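Local coordinates for NOL1/NOP2/sun family protein (Enterococcus faecium, PDB 3M4X), which probably methylates a cytosine of ribosomal RNA, with S-adenosylmethionine as the methyl donor, as related ribosomal RNA methyltransferases of the NOL1/NOP2/sun family do, at residues 91-97 with 291-297; 100-104 with 177-181; 23-27 with 286-290. All blocks are in the same frame, centred on the assembly; numbering follows the deposited sequence.

Starting from the N terminus, residues 23-27 open the first loop in a helix of the N-terminal domain; 91-97 leads into helix 95-101 and 100-104 runs out of its end. Contact 2 closes first, when 177-181 enters the central sheet against the end of that helix. Contact 3 closes at 286-290, in the turn after strand 283-285, and contact 1 closes directly afterwards at 291-297, where strand 295-302 begins. Contact 2 is therefore nested inside both other loops, while contacts 1 and 3 cross. Contacts 1 and 2 fix helix 95-101 to one sheet and touch through Val-97 CG1 and Val-180 CG1; contact 3 joins the N-terminal domain to the methyltransferase domain.

Contact 1 of 3, residues 91-97 with 291-297; sequences EPSAMIV and QGEGHFV
The chain 91-97 comes closest to 291-297 at Ser-93 and Gly-292, whose CA atoms are 4.6 Å apart, and then diverges as helix 95-101 begins, to 6.4 Å between the CA atoms of Val-97 and Val-297. Gly-292, with no side chain, leaves room for Ser-93 CB to approach its CA. Ser-93 OG, set between its backbone N and carbonyl carbon (chi1 82°), faces the loop ahead of the strand and accepts two bonds: a weak one from Gly-294 N (3.3 Å) and one from His-295 ND1 (3.2 Å), in which OG sits 24° out of the imidazole plane. Glu-91 bends at chi2 so that its carboxylate comes back beside Ser-93, and OE1 takes a weak bond from Ser-93 N; across the contact OE1 lies 3.3 Å from Glu-293 CG. The carboxylate of Glu-293 turns away to a salt bridge with Arg-192. Strand 295-302 is the antiparallel member slotted between 228-234 and 255-258, the reversed strand characteristic of Rossmann-like methyltransferases, and His-295 and Val-297 both project from it toward the helix. Ala-94 CA rests over one face of the His-295 ring in a CH-pi contact, 3.9 Å from its centroid. His-295 NE2 is buried without a polar partner, near Val-97 CG2; the two side chains cross at about a right angle. That same methyl meets Val-297 CG2 at 3.6 Å, and Ile-96 also packs against this valine.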
loop_
_atom_site.group_PDB
_atom_site.type_symbol
_atom_site.label_atom_id
_atom_site.label_comp_id
_atom_site.label_asym_id
_atom_site.label_seq_id
_atom_site.Cartn_x
_atom_site.Cartn_y
_atom_site.Cartn_z
ATOM N N GLU A 91 8.388 -2.598 7.573
ATOM C CA GLU A 91 9.496 -3.412 8.062
ATOM C C GLU A 91 10.231 -4.023 6.874
ATOM O O GLU A 91 9.614 -4.371 5.875
ATOM C CB GLU A 91 9.019 -4.463 9.062
ATOM C CG GLU A 91 8.636 -5.791 8.466
ATOM C CD GLU A 91 9.770 -6.795 8.494
ATOM O OE1 GLU A 91 10.899 -6.457 8.931
ATOM O OE2 GLU A 91 9.516 -7.935 8.076
ATOM N N PRO A 92 11.564 -4.095 6.960
ATOM C CA PRO A 92 12.447 -4.475 5.850
ATOM C C PRO A 92 12.124 -5.755 5.084
ATOM O O PRO A 92 12.204 -5.731 3.853
ATOM C CB PRO A 92 13.819 -4.548 6.518
ATOM C CG PRO A 92 13.737 -3.452 7.527
ATOM C CD PRO A 92 12.328 -3.497 8.070
ATOM N N SER A 93 11.773 -6.843 5.753
ATOM C CA SER A 93 11.465 -8.053 5.002
ATOM C C SER A 93 10.099 -7.969 4.322
ATOM O O SER A 93 9.881 -8.567 3.270
ATOM C CB SER A 93 11.602 -9.321 5.863
ATOM O OG SER A 93 10.456 -9.562 6.655
ATOM N N ALA A 94 9.183 -7.224 4.922
ATOM C CA ALA A 94 7.863 -7.028 4.323
ATOM C C ALA A 94 7.968 -6.355 2.944
ATOM O O ALA A 94 7.142 -6.583 2.059
ATOM C CB ALA A 94 6.968 -6.219 5.256
HETATM N N MSE A 95 9.002 -5.541 2.756
HETATM C CA MSE A 95 9.190 -4.849 1.480
HETATM C C MSE A 95 9.415 -5.820 0.329
HETATM O O MSE A 95 9.274 -5.451 -0.840
HETATM C CB MSE A 95 10.366 -3.890 1.552
HETATM C CG MSE A 95 10.216 -2.773 2.568
HETATM SE SE MSE A 95 11.771 -1.590 2.401
HETATM C CE MSE A 95 11.485 -0.483 3.989
ATOM N N ILE A 96 9.784 -7.055 0.656
ATOM C CA ILE A 96 10.100 -8.039 -0.375
ATOM C C ILE A 96 8.863 -8.343 -1.211
ATOM O O ILE A 96 8.955 -8.641 -2.396
ATOM C CB ILE A 96 10.640 -9.357 0.229
ATOM C CG1 ILE A 96 11.285 -10.218 -0.855
ATOM C CG2 ILE A 96 9.523 -10.143 0.916
ATOM C CD1 ILE A 96 12.381 -9.527 -1.592
ATOM N N VAL A 97 7.700 -8.250 -0.583
ATOM C CA VAL A 97 6.465 -8.659 -1.224
ATOM C C VAL A 97 6.130 -7.724 -2.382
ATOM O O VAL A 97 5.930 -8.172 -3.513
ATOM C CB VAL A 97 5.324 -8.699 -0.195
ATOM C CG1 VAL A 97 4.022 -9.034 -0.861
ATOM C CG2 VAL A 97 5.658 -9.708 0.891
ATOM N N GLN A 291 18.245 -10.447 6.229
ATOM C CA GLN A 291 17.819 -9.215 6.870
ATOM C C GLN A 291 16.311 -9.238 7.084
ATOM O O GLN A 291 15.575 -9.779 6.264
ATOM C CB GLN A 291 18.236 -8.013 6.026
ATOM C CG GLN A 291 19.715 -7.749 6.113
ATOM C CD GLN A 291 20.193 -7.810 7.551
ATOM O OE1 GLN A 291 19.540 -7.275 8.454
ATOM N NE2 GLN A 291 21.326 -8.479 7.779
ATOM N N GLY A 292 15.853 -8.679 8.195
ATOM C CA GLY A 292 14.429 -8.575 8.443
ATOM C C GLY A 292 13.826 -9.664 9.307
ATOM O O GLY A 292 14.506 -10.592 9.746
ATOM N N GLU A 293 12.517 -9.561 9.505
ATOM C CA GLU A 293 11.815 -10.332 10.510
ATOM C C GLU A 293 11.459 -11.764 10.114
ATOM O O GLU A 293 11.504 -12.679 10.947
ATOM C CB GLU A 293 10.573 -9.564 10.951
ATOM C CG GLU A 293 10.934 -8.297 11.717
ATOM C CD GLU A 293 11.842 -8.598 12.900
ATOM O OE1 GLU A 293 12.982 -8.086 12.943
ATOM O OE2 GLU A 293 11.416 -9.375 13.777
ATOM N N GLY A 294 11.117 -11.968 8.852
ATOM C CA GLY A 294 10.673 -13.275 8.416
ATOM C C GLY A 294 9.488 -13.171 7.480
ATOM O O GLY A 294 8.449 -12.603 7.816
ATOM N N HIS A 295 9.656 -13.729 6.291
ATOM C CA HIS A 295 8.627 -13.684 5.270
ATOM C C HIS A 295 8.774 -14.856 4.314
ATOM O O HIS A 295 9.859 -15.425 4.146
ATOM C CB HIS A 295 8.698 -12.357 4.502
ATOM C CG HIS A 295 7.551 -11.432 4.788
ATOM N ND1 HIS A 295 7.569 -10.517 5.823
ATOM C CD2 HIS A 295 6.347 -11.290 4.186
ATOM C CE1 HIS A 295 6.428 -9.852 5.842
ATOM N NE2 HIS A 295 5.668 -10.301 4.855
ATOM N N PHE A 296 7.658 -15.225 3.707
ATOM C CA PHE A 296 7.644 -16.151 2.591
ATOM C C PHE A 296 6.959 -15.444 1.422
ATOM O O PHE A 296 5.927 -14.811 1.612
ATOM C CB PHE A 296 6.857 -17.408 2.985
ATOM C CG PHE A 296 6.697 -18.395 1.881
ATOM C CD1 PHE A 296 7.733 -19.264 1.552
ATOM C CD2 PHE A 296 5.495 -18.487 1.185
ATOM C CE1 PHE A 296 7.580 -20.200 0.536
ATOM C CE2 PHE A 296 5.330 -19.418 0.167
ATOM C CZ PHE A 296 6.371 -20.271 -0.156
ATOM N N VAL A 297 7.537 -15.534 0.228
ATOM C CA VAL A 297 6.903 -14.989 -0.967
ATOM C C VAL A 297 7.021 -15.908 -2.167
ATOM O O VAL A 297 8.048 -16.543 -2.369
ATOM C CB VAL A 297 7.484 -13.619 -1.392
ATOM C CG1 VAL A 297 6.657 -13.052 -2.543
ATOM C CG2 VAL A 297 7.444 -12.669 -0.249
#

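Contact 2 of 3, residues 100-104 with 177-181; sequences AAAAK and DRIVV
Arg-178 reaches from strand 176-182 to the end of helix 95-101, its CB directed toward residues 100-104. CG lies anti to the backbone N (chi1 -168°), which carries the chain outward from the sheet; CB and CG make no close contact with 100-104, while the side chain also touches Ile-231 on the neighbouring strand 228-234. CD is the first atom to arrive, 3.4 Å from Ala-101 O and 3.7 Å from Ala-103 CA. A bend at chi3 (-120°) then brings NE to 2.7 Å from Ala-101 O, a short but weak hydrogen bond because the N-H...O angle is only 122°. The parallel strands 108-111, 176-182 and 228-234 belong to the core of a Rossmann-like methyltransferase domain, and helix 95-101 lies against this sheet just before the chain enters strand 108-111. Beyond NE, the guanidinium presents one face to Ala-102 O, which sits 3.7 Å above its plane and over its centre. This carbonyl comes from the residue where the helix breaks with positive phi. At the tip, NH1 forms a salt bridge with Glu-107 OE2, the other oxygen of that carboxylate accepting from Lys-104 N, so one glutamate holds both the arginine and the chain after the helix. NH2 remains 3.6 Å from Ala-101 O. The positive group probably gains from the partial negative charge at the helix's C-terminal end. Two residues along the strand, on the same side of the sheet, Val-180 puts CG2 3.8 Å from Ala-101 CB. Leu-123 of helix 118-127 packs on both Ala-101 and Ala-103.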
loop_
_atom_site.group_PDB
_atom_site.type_symbol
_atom_site.label_atom_id
_atom_site.label_comp_id
_atom_site.label_asym_id
_atom_site.label_seq_id
_atom_site.Cartn_x
_atom_site.Cartn_y
_atom_site.Cartn_z
ATOM N N ALA A 100 8.710 -8.162 -5.168
ATOM C CA ALA A 100 8.424 -9.369 -5.952
ATOM C C ALA A 100 7.306 -9.129 -6.958
ATOM O O ALA A 100 7.361 -9.604 -8.089
ATOM C CB ALA A 100 8.044 -10.512 -5.040
ATOM N N ALA A 101 6.303 -8.374 -6.530
ATOM C CA ALA A 101 5.111 -8.138 -7.332
ATOM C C ALA A 101 5.409 -7.399 -8.621
ATOM O O ALA A 101 4.778 -7.665 -9.641
ATOM C CB ALA A 101 4.050 -7.394 -6.515
ATOM N N ALA A 102 6.368 -6.476 -8.574
ATOM C CA ALA A 102 6.732 -5.661 -9.740
ATOM C C ALA A 102 5.542 -5.312 -10.649
ATOM O O ALA A 102 5.497 -5.687 -11.824
ATOM C CB ALA A 102 7.831 -6.330 -10.540
ATOM N N ALA A 103 4.585 -4.581 -10.090
ATOM C CA ALA A 103 3.473 -4.053 -10.862
ATOM C C ALA A 103 4.006 -3.132 -11.962
ATOM O O ALA A 103 5.037 -2.487 -11.806
ATOM C CB ALA A 103 2.543 -3.290 -9.951
ATOM N N LYS A 104 3.289 -3.062 -13.074
ATOM C CA LYS A 104 3.701 -2.213 -14.177
ATOM C C LYS A 104 2.671 -1.117 -14.410
ATOM O O LYS A 104 1.473 -1.339 -14.236
ATOM C CB LYS A 104 3.875 -3.042 -15.450
ATOM C CG LYS A 104 4.964 -4.116 -15.362
ATOM C CD LYS A 104 4.838 -5.120 -16.509
ATOM C CE LYS A 104 4.793 -4.426 -17.873
ATOM N NZ LYS A 104 4.448 -5.371 -18.991
ATOM N N ASP A 177 -4.569 -8.092 -14.081
ATOM C CA ASP A 177 -3.246 -8.532 -14.519
ATOM C C ASP A 177 -2.434 -9.132 -13.384
ATOM O O ASP A 177 -1.547 -9.944 -13.601
ATOM C CB ASP A 177 -2.452 -7.346 -15.064
ATOM C CG ASP A 177 -3.042 -6.791 -16.317
ATOM O OD1 ASP A 177 -2.933 -7.482 -17.346
ATOM O OD2 ASP A 177 -3.613 -5.674 -16.275
ATOM N N ARG A 178 -2.727 -8.719 -12.165
ATOM C CA ARG A 178 -1.794 -8.964 -11.090
ATOM C C ARG A 178 -2.524 -8.902 -9.777
ATOM O O ARG A 178 -3.304 -7.977 -9.535
ATOM C CB ARG A 178 -0.716 -7.887 -11.140
ATOM C CG ARG A 178 0.525 -8.103 -10.293
ATOM C CD ARG A 178 1.685 -7.321 -10.963
ATOM N NE ARG A 178 2.745 -8.242 -11.312
ATOM C CZ ARG A 178 3.084 -8.587 -12.541
ATOM N NH1 ARG A 178 2.473 -8.070 -13.585
ATOM N NH2 ARG A 178 4.059 -9.453 -12.712
ATOM N N ILE A 179 -2.299 -9.909 -8.939
ATOM C CA ILE A 179 -2.930 -9.935 -7.631
ATOM C C ILE A 179 -1.932 -10.280 -6.537
ATOM O O ILE A 179 -1.178 -11.243 -6.644
ATOM C CB ILE A 179 -4.119 -10.927 -7.585
ATOM C CG1 ILE A 179 -5.162 -10.586 -8.656
ATOM C CG2 ILE A 179 -4.748 -10.946 -6.187
ATOM C CD1 ILE A 179 -6.373 -11.541 -8.663
ATOM N N VAL A 180 -1.947 -9.488 -5.477
ATOM C CA VAL A 180 -1.089 -9.717 -4.345
ATOM C C VAL A 180 -1.942 -10.161 -3.172
ATOM O O VAL A 180 -2.868 -9.458 -2.746
ATOM C CB VAL A 180 -0.322 -8.449 -3.958
ATOM C CG1 VAL A 180 0.460 -8.670 -2.680
ATOM C CG2 VAL A 180 0.586 -8.023 -5.098
ATOM N N VAL A 181 -1.614 -11.338 -2.661
ATOM C CA VAL A 181 -2.277 -11.917 -1.510
ATOM C C VAL A 181 -1.269 -12.065 -0.369
ATOM O O VAL A 181 -0.504 -13.029 -0.316
ATOM C CB VAL A 181 -2.837 -13.308 -1.850
ATOM C CG1 VAL A 181 -3.597 -13.889 -0.651
ATOM C CG2 VAL A 181 -3.733 -13.232 -3.075
#

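Contact 3 of 3, residues 23-27 with 286-290; sequences EASDF and WPHKD
His-288 is gripped at its edge by a carboxylate and backed on one face by the CB of Phe-27, both from residues 23-27, at the start of helix 24-33. Its NE2 donates to Glu-23 OE2 (2.8 Å, 161°); the oxygen lies close to the imidazole plane and accepts the bond with its anti lone pair, with carboxylate and ring planes 67° apart. Glu-23 gets there fully extended, CG anti to the backbone N. Phe-27 CB sits over one face of the imidazole, 4.1 Å from its centroid, and Lys-289 CB lies over the opposite face. The Phe-27 ring in turn receives the edge of Trp-286 on its own face, a T-shaped pair with perpendicular planes and CE1 of Phe-27 3.8 Å from CE3 of Trp-286. Pro-287 CD touches the Phe-27 edge. Phe-237 extends this cluster, which joins the N-terminal domain to the turn between strands 283-285 and 295-302 of the methyltransferase domain. Glu-23 OE1 forms a salt bridge with Arg-270, and Lys-289 NZ stands 4.2 Å from OE2, beyond salt-bridge range; these positive groups would favour an ionised carboxylate, which in turn probably keeps a proton on NE2 of His-288.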
loop_
_atom_site.group_PDB
_atom_site.type_symbol
_atom_site.label_atom_id
_atom_site.label_comp_id
_atom_site.label_asym_id
_atom_site.label_seq_id
_atom_site.Cartn_x
_atom_site.Cartn_y
_atom_site.Cartn_z
ATOM N N GLU A 23 20.439 -26.049 12.610
ATOM C CA GLU A 23 20.200 -24.667 12.267
ATOM C C GLU A 23 19.241 -24.040 13.284
ATOM O O GLU A 23 19.223 -22.817 13.485
ATOM C CB GLU A 23 19.626 -24.591 10.848
ATOM C CG GLU A 23 19.427 -23.192 10.333
ATOM C CD GLU A 23 19.037 -23.158 8.874
ATOM O OE1 GLU A 23 18.912 -24.235 8.256
ATOM O OE2 GLU A 23 18.852 -22.043 8.342
ATOM N N ALA A 24 18.449 -24.888 13.928
ATOM C CA ALA A 24 17.412 -24.427 14.845
ATOM C C ALA A 24 17.949 -23.474 15.918
ATOM O O ALA A 24 17.274 -22.507 16.289
ATOM C CB ALA A 24 16.708 -25.612 15.486
ATOM N N SER A 25 19.152 -23.751 16.415
ATOM C CA SER A 25 19.761 -22.928 17.466
ATOM C C SER A 25 19.965 -21.474 17.082
ATOM O O SER A 25 19.632 -20.567 17.851
ATOM C CB SER A 25 21.097 -23.523 17.924
ATOM O OG SER A 25 20.889 -24.775 18.543
ATOM N N ASP A 26 20.541 -21.245 15.911
ATOM C CA ASP A 26 20.727 -19.878 15.424
ATOM C C ASP A 26 19.372 -19.192 15.261
ATOM O O ASP A 26 19.226 -18.011 15.550
ATOM C CB ASP A 26 21.510 -19.888 14.110
ATOM C CG ASP A 26 22.752 -20.755 14.193
ATOM O OD1 ASP A 26 23.846 -20.214 14.459
ATOM O OD2 ASP A 26 22.629 -21.992 14.020
ATOM N N PHE A 27 18.381 -19.967 14.841
ATOM C CA PHE A 27 17.033 -19.471 14.599
ATOM C C PHE A 27 16.374 -18.969 15.874
ATOM O O PHE A 27 15.852 -17.850 15.906
ATOM C CB PHE A 27 16.194 -20.576 13.939
ATOM C CG PHE A 27 14.752 -20.218 13.725
ATOM C CD1 PHE A 27 14.398 -19.092 12.988
ATOM C CD2 PHE A 27 13.742 -21.040 14.219
ATOM C CE1 PHE A 27 13.068 -18.775 12.776
ATOM C CE2 PHE A 27 12.403 -20.736 14.007
ATOM C CZ PHE A 27 12.067 -19.596 13.286
ATOM N N TRP A 286 14.840 -15.657 6.618
ATOM C CA TRP A 286 15.053 -16.178 7.966
ATOM C C TRP A 286 15.803 -15.126 8.786
ATOM O O TRP A 286 16.783 -14.552 8.309
ATOM C CB TRP A 286 15.888 -17.458 7.927
ATOM C CG TRP A 286 15.254 -18.688 7.274
ATOM C CD1 TRP A 286 15.522 -19.186 6.027
ATOM C CD2 TRP A 286 14.311 -19.595 7.871
ATOM N NE1 TRP A 286 14.785 -20.327 5.802
ATOM C CE2 TRP A 286 14.039 -20.603 6.919
ATOM C CE3 TRP A 286 13.669 -19.652 9.113
ATOM C CZ2 TRP A 286 13.145 -21.648 7.170
ATOM C CZ3 TRP A 286 12.781 -20.689 9.358
ATOM C CH2 TRP A 286 12.528 -21.677 8.392
ATOM N N PRO A 287 15.349 -14.871 10.021
ATOM C CA PRO A 287 15.922 -13.807 10.862
ATOM C C PRO A 287 17.380 -14.084 11.254
ATOM O O PRO A 287 18.155 -13.162 11.485
ATOM C CB PRO A 287 15.037 -13.821 12.117
ATOM C CG PRO A 287 13.869 -14.714 11.798
ATOM C CD PRO A 287 14.300 -15.636 10.714
ATOM N N HIS A 288 17.751 -15.351 11.343
ATOM C CA HIS A 288 19.109 -15.692 11.737
ATOM C C HIS A 288 20.083 -15.661 10.560
ATOM O O HIS A 288 21.291 -15.793 10.744
ATOM C CB HIS A 288 19.133 -17.063 12.413
ATOM C CG HIS A 288 18.721 -18.192 11.517
ATOM N ND1 HIS A 288 17.416 -18.385 11.110
ATOM C CD2 HIS A 288 19.441 -19.194 10.963
ATOM C CE1 HIS A 288 17.355 -19.456 10.339
ATOM N NE2 HIS A 288 18.568 -19.966 10.235
ATOM N N LYS A 289 19.546 -15.454 9.361
ATOM C CA LYS A 289 20.272 -15.694 8.118
ATOM C C LYS A 289 20.264 -14.455 7.237
ATOM O O LYS A 289 21.293 -14.045 6.705
ATOM C CB LYS A 289 19.590 -16.827 7.340
ATOM C CG LYS A 289 20.442 -18.053 7.084
ATOM C CD LYS A 289 19.747 -18.943 6.066
ATOM C CE LYS A 289 20.576 -20.158 5.657
ATOM N NZ LYS A 289 19.943 -20.857 4.497
ATOM N N ASP A 290 19.073 -13.886 7.073
ATOM C CA ASP A 290 18.843 -12.781 6.157
ATOM C C ASP A 290 18.514 -11.532 6.943
ATOM O O ASP A 290 18.492 -11.548 8.167
ATOM C CB ASP A 290 17.669 -13.100 5.237
ATOM C CG ASP A 290 17.836 -14.412 4.517
ATOM O OD1 ASP A 290 18.860 -14.581 3.828
ATOM O OD2 ASP A 290 16.945 -15.277 4.646
#